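Local coordinates for protein aldose 1-epimerase (PDB 3NRE) that probably interconverts the alpha and beta anomers of aldose sugars, as an Escherichia coli member of the aldose 1-epimerase (galactose mutarotase-like) family, at residues A[12-17]-A[119-124]; A[130-135]-A[146-151]; A[158-163]-A[251-256]; A[223-228]-A[283-288]. One frame throughout, in Å; residues are numbered along the deposited sequence. Where two conformers were deposited one is given.

Contact 1: residues A[12-17]-A[119-124]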
# COMPACT_ATOMS: atom_id res chain seq x y z
N LEU A 12 0.85 20.73 8.70
CA LEU A 12 1.12 19.45 7.98
C LEU A 12 2.09 19.64 6.85
O LEU A 12 2.00 20.60 6.11
CB LEU A 12 -0.13 18.86 7.34
CG LEU A 12 -1.20 18.28 8.25
CD1 LEU A 12 -2.28 17.62 7.35
CD2 LEU A 12 -0.63 17.29 9.25
N LYS A 13 3.01 18.69 6.71
CA LYS A 13 4.04 18.74 5.67
C LYS A 13 4.20 17.35 5.11
O LYS A 13 4.21 16.38 5.86
CB LYS A 13 5.36 19.19 6.26
CG LYS A 13 6.43 19.41 5.14
CD LYS A 13 7.72 20.08 5.65
CE LYS A 13 8.60 19.12 6.39
NZ LYS A 13 10.07 19.62 6.55
N LEU A 14 4.33 17.28 3.80
CA LEU A 14 4.52 16.02 3.09
C LEU A 14 5.71 16.14 2.13
O LEU A 14 5.81 17.09 1.38
CB LEU A 14 3.26 15.71 2.27
CG LEU A 14 3.16 14.37 1.54
CD1 LEU A 14 2.82 13.28 2.53
CD2 LEU A 14 2.15 14.39 0.34
N ASP A 15 6.58 15.15 2.13
CA ASP A 15 7.65 15.04 1.12
C ASP A 15 7.38 13.82 0.23
O ASP A 15 7.02 12.75 0.75
CB ASP A 15 9.00 14.83 1.81
CG ASP A 15 9.60 16.10 2.40
OD1 ASP A 15 9.00 17.22 2.26
OD2 ASP A 15 10.73 16.02 2.96
N VAL A 16 7.56 13.97 -1.08
CA VAL A 16 7.30 12.91 -2.06
C VAL A 16 8.47 12.84 -3.02
O VAL A 16 8.98 13.87 -3.43
CB VAL A 16 6.03 13.17 -2.91
CG1 VAL A 16 5.80 12.06 -3.94
CG2 VAL A 16 4.80 13.36 -2.01
N SER A 17 8.90 11.63 -3.36
CA SER A 17 9.99 11.43 -4.29
C SER A 17 9.51 10.90 -5.62
O SER A 17 8.60 10.06 -5.64
CB SER A 17 10.99 10.40 -3.71
OG SER A 17 11.97 10.04 -4.64
N GLN A 119 -0.47 9.51 -9.92
CA GLN A 119 -0.65 9.55 -8.49
C GLN A 119 -0.71 11.01 -8.07
O GLN A 119 0.28 11.72 -8.26
CB GLN A 119 0.51 8.85 -7.77
CG GLN A 119 0.15 8.52 -6.33
CD GLN A 119 1.23 7.77 -5.59
OE1 GLN A 119 0.99 7.27 -4.49
NE2 GLN A 119 2.43 7.72 -6.15
N ALA A 120 -1.87 11.42 -7.52
CA ALA A 120 -2.13 12.77 -7.02
C ALA A 120 -2.15 12.80 -5.50
O ALA A 120 -2.72 11.93 -4.83
CB ALA A 120 -3.46 13.31 -7.56
N PHE A 121 -1.54 13.84 -4.94
CA PHE A 121 -1.46 14.05 -3.50
C PHE A 121 -2.09 15.41 -3.21
O PHE A 121 -1.81 16.36 -3.91
CB PHE A 121 0.02 14.10 -3.08
CG PHE A 121 0.80 12.84 -3.38
CD1 PHE A 121 1.35 12.63 -4.62
CD2 PHE A 121 1.01 11.89 -2.38
CE1 PHE A 121 2.07 11.46 -4.91
CE2 PHE A 121 1.74 10.75 -2.64
CZ PHE A 121 2.29 10.56 -3.90
N HIS A 122 -2.87 15.50 -2.13
CA HIS A 122 -3.46 16.76 -1.69
C HIS A 122 -3.45 16.89 -0.17
O HIS A 122 -3.73 15.92 0.53
CB HIS A 122 -4.86 16.85 -2.25
CG HIS A 122 -5.52 18.17 -2.04
ND1 HIS A 122 -6.65 18.32 -1.27
CD2 HIS A 122 -5.20 19.41 -2.49
CE1 HIS A 122 -7.01 19.59 -1.26
NE2 HIS A 122 -6.15 20.27 -2.00
N LEU A 123 -3.11 18.08 0.33
CA LEU A 123 -3.10 18.35 1.77
C LEU A 123 -4.12 19.40 2.09
O LEU A 123 -4.20 20.40 1.38
CB LEU A 123 -1.74 18.90 2.23
CG LEU A 123 -0.64 17.95 2.57
CD1 LEU A 123 0.53 18.75 3.16
CD2 LEU A 123 -1.12 16.87 3.57
N THR A 124 -4.90 19.16 3.14
CA THR A 124 -5.64 20.23 3.79
C THR A 124 -5.05 20.39 5.18
O THR A 124 -3.98 19.86 5.44
CB THR A 124 -7.13 19.92 3.87
OG1 THR A 124 -7.31 18.79 4.74
CG2 THR A 124 -7.71 19.66 2.48
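The strand carrying Leu12, Leu14 and Val16 passes over the strand carrying Phe121 and Leu123 in a nearly antiparallel sense, at 163°. Their axes come no closer than 8.7 Å, and no hydrogen bond joins the two segments: the strands belong to different sheets and meet chiefly through side chains, with two leucine methyls also touching backbone oxygens. Leu12, Leu14 and Val16 start out toward residues 119-124, and Phe121 and Leu123 start out toward residues 12-17, so that two apolar rows interlock. Val16 and Phe121 approach from opposite directions. The CG2 methyl of Val16 sits over the middle of the phenyl face in a CH-pi contact, 4.0 Å from the ring centroid and 8° off the ring normal. Its other methyl, CG1, reaches the far end of the ring and lies 3.8 Å from Phe121 CZ. With Val16 CG1 anti to the backbone N (chi1 179°), both branches can press on the same ring. Leu14 crosses Phe121 at about a right angle, its CD2 3.9 Å from Phe121 CD2 in an oblique approach. Farther along, Leu123 rests against backbone as much as side chain: its CD1 lies 3.8 Å from Leu12 O, while its CD2 is 4.0 Å from Leu12 CD1. That same Leu12 CD1 also meets the carbonyl oxygen Thr124 O at 3.4 Å. Val130 and Leu102 of adjoining strands also pack against Phe121. Such facing sheets with an apolar filling typify a beta-sandwich, here the packing of the N-terminal four-stranded sheet onto the large antiparallel sheet of the galactose mutarotase-like fold.

Contact 2: residues A[130-135]-A[146-151]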
# COMPACT_ATOMS: atom_id res chain seq x y z
N VAL A 130 -4.59 10.83 -1.35
CA VAL A 130 -3.74 10.28 -2.39
C VAL A 130 -4.64 9.47 -3.32
O VAL A 130 -5.46 8.71 -2.84
CB VAL A 130 -2.64 9.34 -1.84
CG1 VAL A 130 -1.74 8.93 -2.99
CG2 VAL A 130 -1.80 10.01 -0.68
N THR A 131 -4.51 9.71 -4.62
CA THR A 131 -5.36 9.12 -5.65
C THR A 131 -4.47 8.42 -6.72
O THR A 131 -3.57 9.06 -7.29
CB THR A 131 -6.21 10.27 -6.25
OG1 THR A 131 -6.96 10.91 -5.20
CG2 THR A 131 -7.17 9.81 -7.39
N LEU A 132 -4.72 7.14 -6.98
CA LEU A 132 -4.08 6.41 -8.06
C LEU A 132 -5.12 6.13 -9.16
O LEU A 132 -6.21 5.65 -8.83
CB LEU A 132 -3.54 5.08 -7.55
CG LEU A 132 -2.16 5.02 -6.87
CD1 LEU A 132 -2.09 3.67 -6.20
CD2 LEU A 132 -1.00 5.27 -7.89
N SER A 133 -4.77 6.44 -10.41
CA SER A 133 -5.59 6.18 -11.58
C SER A 133 -4.72 5.52 -12.62
O SER A 133 -3.68 6.08 -13.01
CB SER A 133 -6.18 7.47 -12.17
OG SER A 133 -6.81 8.24 -11.16
N VAL A 134 -5.14 4.32 -13.08
CA VAL A 134 -4.31 3.50 -13.95
C VAL A 134 -5.09 3.17 -15.19
O VAL A 134 -6.27 2.85 -15.09
CB VAL A 134 -3.82 2.21 -13.22
CG1 VAL A 134 -4.96 1.37 -12.65
CG2 VAL A 134 -2.95 1.33 -14.14
N THR A 135 -4.43 3.32 -16.34
CA THR A 135 -5.05 3.08 -17.64
C THR A 135 -4.31 1.95 -18.34
O THR A 135 -3.09 2.01 -18.50
CB THR A 135 -4.92 4.34 -18.54
OG1 THR A 135 -5.49 5.47 -17.87
CG2 THR A 135 -5.60 4.13 -19.91
N THR A 146 -5.13 -1.60 -7.31
CA THR A 146 -4.32 -0.52 -6.73
C THR A 146 -4.32 -0.61 -5.22
O THR A 146 -5.16 -1.29 -4.57
CB THR A 146 -4.90 0.87 -7.14
OG1 THR A 146 -6.31 0.88 -6.88
CG2 THR A 146 -4.65 1.13 -8.58
N GLY A 147 -3.34 0.08 -4.65
CA GLY A 147 -3.22 0.11 -3.22
C GLY A 147 -2.01 0.87 -2.83
O GLY A 147 -1.37 1.47 -3.67
N TRP A 148 -1.77 0.87 -1.53
CA TRP A 148 -0.61 1.52 -0.97
C TRP A 148 -0.06 0.72 0.16
O TRP A 148 -0.74 -0.13 0.77
CB TRP A 148 -0.96 2.92 -0.45
CG TRP A 148 -1.27 3.95 -1.47
CD1 TRP A 148 -0.41 4.85 -2.08
CD2 TRP A 148 -2.57 4.20 -2.02
NE1 TRP A 148 -1.13 5.63 -3.00
CE2 TRP A 148 -2.45 5.25 -2.97
CE3 TRP A 148 -3.84 3.61 -1.83
CZ2 TRP A 148 -3.54 5.74 -3.69
CZ3 TRP A 148 -4.91 4.07 -2.56
CH2 TRP A 148 -4.75 5.15 -3.47
N HIS A 149 1.20 1.05 0.47
CA HIS A 149 1.98 0.36 1.47
C HIS A 149 2.60 1.35 2.44
O HIS A 149 3.80 1.62 2.38
CB HIS A 149 2.99 -0.52 0.75
CG HIS A 149 3.70 -1.50 1.61
ND1 HIS A 149 4.61 -1.12 2.57
CD2 HIS A 149 3.74 -2.85 1.58
CE1 HIS A 149 5.15 -2.19 3.13
NE2 HIS A 149 4.66 -3.26 2.52
N PRO A 150 1.77 1.95 3.31
CA PRO A 150 2.32 2.92 4.27
C PRO A 150 2.99 2.26 5.46
O PRO A 150 2.52 1.22 5.96
CB PRO A 150 1.10 3.75 4.66
CG PRO A 150 -0.04 2.85 4.46
CD PRO A 150 0.30 1.91 3.38
N TYR A 151 4.04 2.91 5.93
CA TYR A 151 4.76 2.54 7.11
C TYR A 151 4.43 3.53 8.23
O TYR A 151 4.72 4.73 8.10
CB TYR A 151 6.26 2.61 6.87
CG TYR A 151 6.81 1.60 5.87
CD1 TYR A 151 6.75 1.84 4.49
CD2 TYR A 151 7.43 0.44 6.30
CE1 TYR A 151 7.30 0.92 3.57
CE2 TYR A 151 7.99 -0.45 5.38
CZ TYR A 151 7.89 -0.22 4.06
OH TYR A 151 8.44 -1.10 3.15
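Leu132 and Trp148 both turn the side chain beside the backbone N, anti to the carbonyl carbon (chi1 -84° and -70°), and from opposite strands these settings bring the leucine branch onto the indole. Leu132 CD1 lies over one face of the six-membered ring, displaced toward its rim, in a CH-pi contact 3.9 Å from the centroid and 28° off the normal. Leu132 CG follows close behind, 3.5 Å from Trp148 CZ2. The same CD1 methyl meets the backbone as well, 3.4 Å from Gly147 O. Val130 and the indole slide past each other in opposite directions, and Val130 CG1 comes obliquely to within 3.4 Å of Trp148 NE1. The N-H of that nitrogen, buried among apolar groups, is satisfied by Gln119 OE1, a bond that helps set the turn of the indole. At the other end Val134 CG1 touches Thr146 CG2 at 4.1 Å, while the hydroxyl of Thr146 bonds to Ser282. No hydrogen bond links the two segments, whose strands lie in different sheets. Strand 127-136 is flanked in its sheet by 114-123 and 279-290; strand 142-153 pairs with 48-51 and 250-256, and Pro50 and Cys48 of the former pack onto Leu132 and Trp148, respectively.

Contact 3: residues A[158-163]-A[251-256]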
# COMPACT_ATOMS: atom_id res chain seq x y z
N THR A 158 0.78 1.98 20.82
CA THR A 158 -0.03 2.00 19.56
C THR A 158 -1.12 0.91 19.53
O THR A 158 -0.90 -0.22 20.00
CB THR A 158 0.86 1.80 18.31
OG1 THR A 158 1.92 2.74 18.32
CG2 THR A 158 0.08 2.00 17.03
N ARG A 159 -2.29 1.27 18.99
CA ARG A 159 -3.41 0.35 18.82
C ARG A 159 -4.03 0.63 17.45
O ARG A 159 -4.04 1.76 17.00
CB ARG A 159 -4.47 0.50 19.93
CG ARG A 159 -3.89 0.23 21.38
CD ARG A 159 -4.97 0.08 22.39
NE ARG A 159 -6.02 1.08 22.24
CZ ARG A 159 -7.23 0.98 22.80
NH1 ARG A 159 -7.53 -0.07 23.55
NH2 ARG A 159 -8.15 1.94 22.60
N ILE A 160 -4.50 -0.41 16.77
CA ILE A 160 -5.23 -0.26 15.51
C ILE A 160 -6.58 -0.96 15.56
O ILE A 160 -6.80 -1.88 16.37
CB ILE A 160 -4.43 -0.82 14.31
CG1 ILE A 160 -4.22 -2.33 14.44
CG2 ILE A 160 -3.09 -0.10 14.20
CD1 ILE A 160 -3.68 -2.98 13.13
N GLN A 161 -7.45 -0.48 14.68
CA GLN A 161 -8.81 -1.00 14.54
C GLN A 161 -9.14 -1.01 13.06
O GLN A 161 -9.00 -0.01 12.38
CB GLN A 161 -9.83 -0.17 15.29
CG GLN A 161 -11.23 -0.82 15.28
CD GLN A 161 -12.27 0.03 15.99
OE1 GLN A 161 -12.02 1.20 16.31
NE2 GLN A 161 -13.42 -0.55 16.24
N ALA A 162 -9.50 -2.19 12.55
CA ALA A 162 -9.75 -2.37 11.13
C ALA A 162 -10.62 -3.63 10.97
O ALA A 162 -10.16 -4.74 11.20
CB ALA A 162 -8.42 -2.55 10.35
N GLN A 163 -11.88 -3.44 10.65
CA GLN A 163 -12.84 -4.54 10.49
C GLN A 163 -12.31 -5.69 9.66
O GLN A 163 -11.68 -5.46 8.65
CB GLN A 163 -14.13 -3.99 9.86
CG GLN A 163 -15.18 -5.03 9.49
CD GLN A 163 -16.38 -4.38 8.81
OE1 GLN A 163 -17.11 -3.61 9.44
NE2 GLN A 163 -16.56 -4.65 7.51
N PHE A 251 5.30 -0.38 11.72
CA PHE A 251 4.45 -1.46 11.19
C PHE A 251 3.77 -0.92 9.96
O PHE A 251 3.76 0.26 9.73
CB PHE A 251 3.38 -1.94 12.18
CG PHE A 251 2.24 -0.98 12.34
CD1 PHE A 251 2.38 0.14 13.16
CD2 PHE A 251 1.02 -1.18 11.66
CE1 PHE A 251 1.33 1.06 13.32
CE2 PHE A 251 -0.02 -0.29 11.81
CZ PHE A 251 0.13 0.84 12.65
N CYS A 252 3.20 -1.81 9.14
CA CYS A 252 2.45 -1.41 7.95
C CYS A 252 1.03 -1.88 8.03
O CYS A 252 0.74 -2.97 8.52
CB CYS A 252 3.05 -1.98 6.69
SG CYS A 252 4.78 -1.60 6.52
N LEU A 253 0.12 -1.03 7.57
CA LEU A 253 -1.29 -1.42 7.36
C LEU A 253 -1.53 -1.02 5.94
O LEU A 253 -1.55 0.17 5.62
CB LEU A 253 -2.26 -0.72 8.32
CG LEU A 253 -3.70 -1.23 8.26
CD1 LEU A 253 -4.45 -0.88 9.57
CD2 LEU A 253 -4.47 -0.73 7.01
N GLU A 254 -1.69 -2.02 5.06
CA GLU A 254 -1.62 -1.82 3.58
C GLU A 254 -2.99 -2.01 2.93
O GLU A 254 -3.43 -3.15 2.78
CB GLU A 254 -0.68 -2.83 2.94
CG GLU A 254 0.68 -2.95 3.64
CD GLU A 254 1.42 -4.28 3.29
OE1 GLU A 254 1.30 -4.83 2.14
OE2 GLU A 254 2.10 -4.70 4.24
N PRO A 255 -3.65 -0.93 2.52
CA PRO A 255 -4.94 -1.10 1.84
C PRO A 255 -4.79 -1.58 0.40
O PRO A 255 -3.89 -1.16 -0.36
CB PRO A 255 -5.55 0.27 1.88
CG PRO A 255 -4.31 1.17 1.81
CD PRO A 255 -3.31 0.49 2.66
N MSE A 256 -5.66 -2.52 0.02
CA MSE A 256 -5.62 -3.07 -1.30
C MSE A 256 -7.01 -3.17 -1.84
O MSE A 256 -7.94 -3.53 -1.10
CB MSE A 256 -5.03 -4.51 -1.29
CG MSE A 256 -3.62 -4.59 -0.80
SE MSE A 256 -3.30 -6.49 -0.39
CE MSE A 256 -3.78 -7.34 -1.94
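Ile160 and Leu253 mark the closest part of two strands that run nearly parallel, at 15°, with axes 10.6 Å apart. This is the sheet-on-sheet packing of a beta-sandwich: strand 159-162 lies near one end of the long antiparallel sheet, strand 250-256 belongs to the sheet facing it, and no hydrogen bond passes between the segments. Thr158, Ile160 and Ala162 face across the interface to Phe251 and Leu253. The phenyl ring of Phe251 is met along its outer end. Ile160 slides past it in the opposite direction, with its branch methyl CG2 3.7 Å from Phe251 CZ. The side chain of Thr158 runs at a slant to that of Phe251 and brings its CG2 to 4.0 Å from Phe251 CE1. The torsion of Thr158 (chi1 -53°) divides its two branches between different environments: CG2, anti to the backbone N, goes to the ring, whereas OG1 bonds to Gln215 and to the backbone N of Ser155. The ring of Phe251 also meets that of Phe152, with planes at about 25°, and Ile213 of strand 210-215 lies against it. Toward Leu253 the contact is aliphatic. Ile235 of strand 232-237 packs on both Ile160 and Leu253, and Ala211 of strand 210-215 lies against Leu253. All five residues that touch are buried; at the Ala162 end the first strand offers a single methyl. Leu253 CD1 spans that end, lying 4.2 Å from Ile160 CD1 and 4.4 Å from Ala162 CB.

Contact 4: residues A[223-228]-A[283-288]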
# COMPACT_ATOMS: atom_id res chain seq x y z
N ILE A 223 -7.02 8.57 10.91
CA ILE A 223 -8.22 7.94 10.37
C ILE A 223 -7.95 7.71 8.91
O ILE A 223 -7.75 8.65 8.13
CB ILE A 223 -9.47 8.84 10.44
CG1 ILE A 223 -9.87 9.10 11.88
CG2 ILE A 223 -10.63 8.24 9.62
CD1 ILE A 223 -10.15 7.89 12.65
N MSE A 224 -7.94 6.44 8.55
CA MSE A 224 -7.73 6.00 7.17
C MSE A 224 -9.08 5.66 6.54
O MSE A 224 -9.86 4.88 7.12
CB MSE A 224 -6.80 4.76 7.09
CG MSE A 224 -6.75 4.08 5.68
SE MSE A 224 -5.54 2.55 5.32
CE MSE A 224 -3.88 3.18 6.00
N GLU A 225 -9.33 6.22 5.35
CA GLU A 225 -10.55 5.96 4.57
C GLU A 225 -10.18 5.74 3.11
O GLU A 225 -9.28 6.38 2.58
CB GLU A 225 -11.55 7.13 4.63
CG GLU A 225 -12.14 7.30 6.00
CD GLU A 225 -13.24 8.37 6.06
OE1 GLU A 225 -13.98 8.60 5.07
OE2 GLU A 225 -13.36 8.98 7.14
N THR A 226 -10.80 4.76 2.48
CA THR A 226 -10.55 4.48 1.07
C THR A 226 -11.85 4.62 0.25
O THR A 226 -12.99 4.33 0.75
CB THR A 226 -9.99 3.06 0.86
OG1 THR A 226 -10.85 2.13 1.56
CG2 THR A 226 -8.50 2.96 1.33
N THR A 227 -11.70 5.06 -0.99
CA THR A 227 -12.85 5.21 -1.91
C THR A 227 -12.47 4.77 -3.31
O THR A 227 -11.53 5.31 -3.88
CB THR A 227 -13.33 6.70 -2.05
OG1 THR A 227 -13.48 7.27 -0.75
CG2 THR A 227 -14.66 6.78 -2.78
N PRO A 228 -13.15 3.76 -3.86
CA PRO A 228 -14.16 2.86 -3.28
C PRO A 228 -13.59 2.12 -2.07
O PRO A 228 -12.36 2.03 -1.93
CB PRO A 228 -14.45 1.86 -4.40
CG PRO A 228 -13.92 2.54 -5.66
CD PRO A 228 -12.78 3.37 -5.23
N GLU A 283 -8.75 5.94 -4.03
CA GLU A 283 -8.26 7.02 -3.21
C GLU A 283 -8.04 6.50 -1.78
O GLU A 283 -8.80 5.68 -1.29
CB GLU A 283 -9.30 8.15 -3.22
CG GLU A 283 -8.99 9.35 -2.37
CD GLU A 283 -10.20 10.25 -2.19
OE1 GLU A 283 -10.60 10.87 -3.21
OE2 GLU A 283 -10.74 10.32 -1.05
N MSE A 284 -6.99 6.99 -1.12
CA MSE A 284 -6.79 6.73 0.30
C MSE A 284 -6.70 8.10 0.94
O MSE A 284 -5.95 8.93 0.43
CB MSE A 284 -5.48 5.98 0.49
CG MSE A 284 -4.99 5.89 1.94
SE MSE A 284 -3.36 4.97 2.23
CE MSE A 284 -2.08 6.18 1.45
N SER A 285 -7.40 8.32 2.05
CA SER A 285 -7.17 9.51 2.82
C SER A 285 -6.70 9.17 4.22
O SER A 285 -7.10 8.15 4.79
CB SER A 285 -8.41 10.40 2.83
OG SER A 285 -9.46 9.87 3.62
N LEU A 286 -5.79 10.01 4.73
CA LEU A 286 -5.31 9.87 6.10
C LEU A 286 -5.61 11.18 6.82
O LEU A 286 -5.05 12.20 6.48
CB LEU A 286 -3.80 9.59 6.11
CG LEU A 286 -3.31 8.33 5.36
CD1 LEU A 286 -1.78 8.29 5.35
CD2 LEU A 286 -3.93 7.07 5.95
N ARG A 287 -6.46 11.13 7.84
CA ARG A 287 -6.85 12.33 8.55
C ARG A 287 -6.31 12.28 9.96
O ARG A 287 -6.49 11.28 10.66
CB ARG A 287 -8.38 12.48 8.57
CG ARG A 287 -8.86 13.69 9.34
CD ARG A 287 -10.32 14.07 9.04
NE ARG A 287 -11.24 13.00 9.43
CZ ARG A 287 -11.65 12.75 10.67
NH1 ARG A 287 -11.23 13.46 11.71
NH2 ARG A 287 -12.50 11.75 10.88
N VAL A 288 -5.68 13.38 10.41
CA VAL A 288 -5.14 13.42 11.77
C VAL A 288 -6.18 14.01 12.68
O VAL A 288 -6.76 15.05 12.36
CB VAL A 288 -3.86 14.29 11.89
CG1 VAL A 288 -3.16 14.01 13.23
CG2 VAL A 288 -2.94 14.03 10.74
O HOH W 1 -9.44 9.84 6.43
O HOH W 2 -11.21 8.07 0.87
O HOH W 3 -11.40 11.29 7.43
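Six backbone hydrogen bonds join residues 223-227 to 283-287 as neighbouring antiparallel strands. Ile223 with Arg287, Glu225 with Ser285 and Thr227 with Glu283 are the hydrogen-bonded pairs, each bonded in both directions. The bond from Ser285 N to Glu225 O is short and nearly straight (2.8 Å, 170°), whereas Glu283 N to Thr227 O is the most bent (138°). CA-H...O contacts run from residues of the non-hydrogen-bonded pairs to carbonyls across the strand, such as Thr226 CA to Glu283 O at 3.2 Å. Apolar contacts occupy the face bearing Met224, Met284 and Leu286, where Leu286 CD2 lies 3.9 Å from Met224 CB. On the other face Ile223 lies alongside Arg287 and against one face of its guanidinium, its CG1 3.9 Å from Arg287 NH2. Waters bridge the polar groups there. One donates to Glu225 OE2 and accepts from Arg287 NE, at 2.6 Å; another joins Thr227 OG1 to Glu283 OE2; a third donates to Ile223 O and is bonded to Ser285 OG. Arg287 NH1 has its salt bridge with Glu289. Strand 279-290 has 127-136 as its other neighbour, strand 220-227 has 210-215, and Leu253 and Pro255 of strand 250-256 in the facing sheet cover the selenomethionine side.

Overall arrangement
Contacts 1, 2 and 3 pack sheet against sheet without hydrogen bonds, whereas contact 4 lies within one sheet and is built on backbone pairing. All four share the long nine-stranded antiparallel sheet. Contact 1 joins it to the N-terminal sheet, and contacts 2 and 3 join it to the sheet holding the neighbouring strands 142-153 and 250-256. The first three are buried and apolar, with an aromatic ring in each. Contact 4 is mixed, with one covered apolar face and one polar face bridged by waters. Contact 2 touches each of the others, through backbone hydrogen bonds of Thr131 N to Ala120 O, Met284 N to Val130 O and, probably, Trp148 N to Pro255 O. Contacts 1 and 3 do not touch.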